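Local coordinates for protein multisubunit Na+/H+ antiporter, D subunit (Anoxybacillus flavithermus, PDB 6Z16) that probably forms one of the proton-translocating, antiporter-like membrane subunits of a multisubunit sodium/proton antiporter complex, at residues Ala232-Pro237 with Tyr293-Tyr298. Numbering follows the deposited sequence.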
loop_
_atom_site.group_PDB
_atom_site.type_symbol
_atom_site.label_atom_id
_atom_site.label_comp_id
_atom_site.label_asym_id
_atom_site.label_seq_id
_atom_site.Cartn_x
_atom_site.Cartn_y
_atom_site.Cartn_z
ATOM N N ALA D 232 -51.861 -30.048 -29.258
ATOM C CA ALA D 232 -50.921 -28.941 -29.117
ATOM C C ALA D 232 -51.309 -27.766 -29.996
ATOM O O ALA D 232 -51.164 -26.609 -29.593
ATOM C CB ALA D 232 -49.507 -29.405 -29.454
ATOM N N TYR D 233 -51.811 -28.034 -31.200
ATOM C CA TYR D 233 -52.265 -26.918 -32.013
ATOM C C TYR D 233 -53.733 -26.595 -31.794
ATOM O O TYR D 233 -54.206 -25.576 -32.295
ATOM C CB TYR D 233 -52.001 -27.169 -33.498
ATOM C CG TYR D 233 -50.551 -27.059 -33.911
ATOM C CD1 TYR D 233 -49.567 -26.680 -33.008
ATOM C CD2 TYR D 233 -50.176 -27.265 -35.227
ATOM C CE1 TYR D 233 -48.251 -26.573 -33.390
ATOM C CE2 TYR D 233 -48.860 -27.150 -35.622
ATOM C CZ TYR D 233 -47.905 -26.804 -34.700
ATOM O OH TYR D 233 -46.595 -26.687 -35.089
ATOM N N TYR D 234 -54.466 -27.423 -31.063
ATOM C CA TYR D 234 -55.797 -27.016 -30.650
ATOM C C TYR D 234 -55.751 -26.032 -29.492
ATOM O O TYR D 234 -56.713 -25.286 -29.288
ATOM C CB TYR D 234 -56.627 -28.244 -30.274
ATOM C CG TYR D 234 -58.087 -27.948 -30.068
ATOM C CD1 TYR D 234 -58.919 -27.716 -31.150
ATOM C CD2 TYR D 234 -58.634 -27.894 -28.798
ATOM C CE1 TYR D 234 -60.256 -27.439 -30.975
ATOM C CE2 TYR D 234 -59.971 -27.620 -28.612
ATOM C CZ TYR D 234 -60.776 -27.392 -29.704
ATOM O OH TYR D 234 -62.110 -27.117 -29.531
ATOM N N ALA D 235 -54.647 -26.004 -28.742
ATOM C CA ALA D 235 -54.479 -25.073 -27.621
ATOM C C ALA D 235 -54.341 -23.566 -27.921
ATOM O O ALA D 235 -55.117 -22.795 -27.344
ATOM C CB ALA D 235 -53.283 -25.523 -26.780
ATOM N N PRO D 236 -53.400 -23.082 -28.749
ATOM C CA PRO D 236 -52.979 -21.667 -28.645
ATOM C C PRO D 236 -53.984 -20.716 -29.270
ATOM O O PRO D 236 -54.919 -21.157 -29.952
ATOM C CB PRO D 236 -51.660 -21.647 -29.426
ATOM C CG PRO D 236 -51.873 -22.611 -30.462
ATOM C CD PRO D 236 -52.690 -23.717 -29.876
ATOM N N PRO D 237 -53.840 -19.405 -29.051
ATOM C CA PRO D 237 -54.680 -18.436 -29.769
ATOM C C PRO D 237 -54.310 -18.332 -31.243
ATOM O O PRO D 237 -53.322 -18.894 -31.714
ATOM C CB PRO D 237 -54.413 -17.121 -29.034
ATOM C CG PRO D 237 -53.989 -17.529 -27.686
ATOM C CD PRO D 237 -53.191 -18.777 -27.887
ATOM N N TYR D 293 -63.414 -34.924 -38.915
ATOM C CA TYR D 293 -63.816 -33.890 -37.968
ATOM C C TYR D 293 -64.811 -32.898 -38.552
ATOM O O TYR D 293 -64.733 -32.535 -39.727
ATOM C CB TYR D 293 -62.595 -33.133 -37.447
ATOM C CG TYR D 293 -61.828 -33.892 -36.400
ATOM C CD1 TYR D 293 -62.259 -33.900 -35.081
ATOM C CD2 TYR D 293 -60.689 -34.607 -36.724
ATOM C CE1 TYR D 293 -61.576 -34.590 -34.117
ATOM C CE2 TYR D 293 -59.999 -35.307 -35.766
ATOM C CZ TYR D 293 -60.445 -35.290 -34.464
ATOM O OH TYR D 293 -59.761 -35.981 -33.496
ATOM N N ASN D 294 -65.744 -32.464 -37.708
ATOM C CA ASN D 294 -66.629 -31.335 -37.973
ATOM C C ASN D 294 -66.204 -30.117 -37.161
ATOM O O ASN D 294 -67.033 -29.387 -36.619
ATOM C CB ASN D 294 -68.079 -31.689 -37.672
ATOM C CG ASN D 294 -68.608 -32.787 -38.561
ATOM O OD1 ASN D 294 -68.949 -33.870 -38.089
ATOM N ND2 ASN D 294 -68.676 -32.519 -39.857
ATOM N N ASP D 295 -64.895 -29.907 -37.050
ATOM C CA ASP D 295 -64.313 -28.834 -36.258
ATOM C C ASP D 295 -63.224 -28.185 -37.098
ATOM O O ASP D 295 -62.367 -28.891 -37.634
ATOM C CB ASP D 295 -63.746 -29.389 -34.954
ATOM C CG ASP D 295 -63.474 -28.323 -33.939
ATOM O OD1 ASP D 295 -63.748 -27.153 -34.235
ATOM O OD2 ASP D 295 -62.986 -28.652 -32.842
ATOM N N MET D 296 -63.249 -26.849 -37.197
ATOM C CA MET D 296 -62.453 -26.139 -38.204
ATOM C C MET D 296 -60.956 -26.260 -37.946
ATOM O O MET D 296 -60.175 -26.519 -38.877
ATOM C CB MET D 296 -62.851 -24.663 -38.250
ATOM C CG MET D 296 -64.226 -24.389 -38.796
ATOM S SD MET D 296 -64.581 -22.640 -39.033
ATOM C CE MET D 296 -64.906 -22.113 -37.359
ATOM N N ARG D 297 -60.546 -26.072 -36.684
ATOM C CA ARG D 297 -59.132 -26.122 -36.326
ATOM C C ARG D 297 -58.544 -27.501 -36.590
ATOM O O ARG D 297 -57.444 -27.608 -37.139
ATOM C CB ARG D 297 -58.946 -25.720 -34.861
ATOM C CG ARG D 297 -59.231 -24.255 -34.565
ATOM C CD ARG D 297 -59.295 -23.979 -33.076
ATOM N NE ARG D 297 -58.025 -23.968 -32.369
ATOM C CZ ARG D 297 -57.383 -22.864 -32.015
ATOM N NH1 ARG D 297 -57.899 -21.675 -32.285
ATOM N NH2 ARG D 297 -56.237 -22.948 -31.361
ATOM N N TYR D 298 -59.293 -28.564 -36.268
ATOM C CA TYR D 298 -58.825 -29.921 -36.543
ATOM C C TYR D 298 -58.699 -30.197 -38.031
ATOM O O TYR D 298 -57.778 -30.909 -38.445
ATOM C CB TYR D 298 -59.753 -30.953 -35.914
ATOM C CG TYR D 298 -59.570 -31.115 -34.435
ATOM C CD1 TYR D 298 -58.459 -31.775 -33.932
ATOM C CD2 TYR D 298 -60.517 -30.652 -33.544
ATOM C CE1 TYR D 298 -58.283 -31.939 -32.584
ATOM C CE2 TYR D 298 -60.351 -30.818 -32.185
ATOM C CZ TYR D 298 -59.230 -31.462 -31.714
ATOM O OH TYR D 298 -59.050 -31.637 -30.365
#
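Asp295, at the N-cap position of helix 296-315, turns its carboxylate to the ring of Tyr234, where OD2 lies 3.5 Å from CE1; ring and carboxylate planes are 73° apart. With CG anti to the backbone N (chi1 -164°), the acid points across to the other segment rather than capping its own helix.

Arg297 carries the polar part of the contact. Its long side chain, bent at chi3 (74°), passes beside the Tyr234 ring and brings NH2 to three backbone carbonyls where helix 229-234 gives way to the proline-containing turn. NH2 bonds to Pro236 O at 2.6 Å, the oxygen near the guanidinium plane and the nitrogen in the carbonyl plane. Weak bonds from NH2 reach Tyr234 O at 3.2 Å and Tyr233 O at 3.5 Å. A cation suits this place, since carbonyl oxygens carry partial negative charge and several converge here. With an alanine here the NH2 donor is gone, and the turn at Pro236 is likely to be held less firmly to helix 296-315.

Tyr298 brings CZ and OH over one face of the Tyr234 ring, OH toward its rim; the planes are near parallel but slid apart, centroids 4.8 Å apart, and the rings barely overlap. Tyr298 CE2 meets Tyr234 CD1 at 3.6 Å. A wide, flat tyrosine suits position 234, where it receives Asp295 OD2 and the Tyr298 ring together.

Here an arginine side chain binds backbone carbonyls of the turn leading into helix 238-247, tying it to the start of helix 296-315 within the Mrp antiporter/complex I membrane domain.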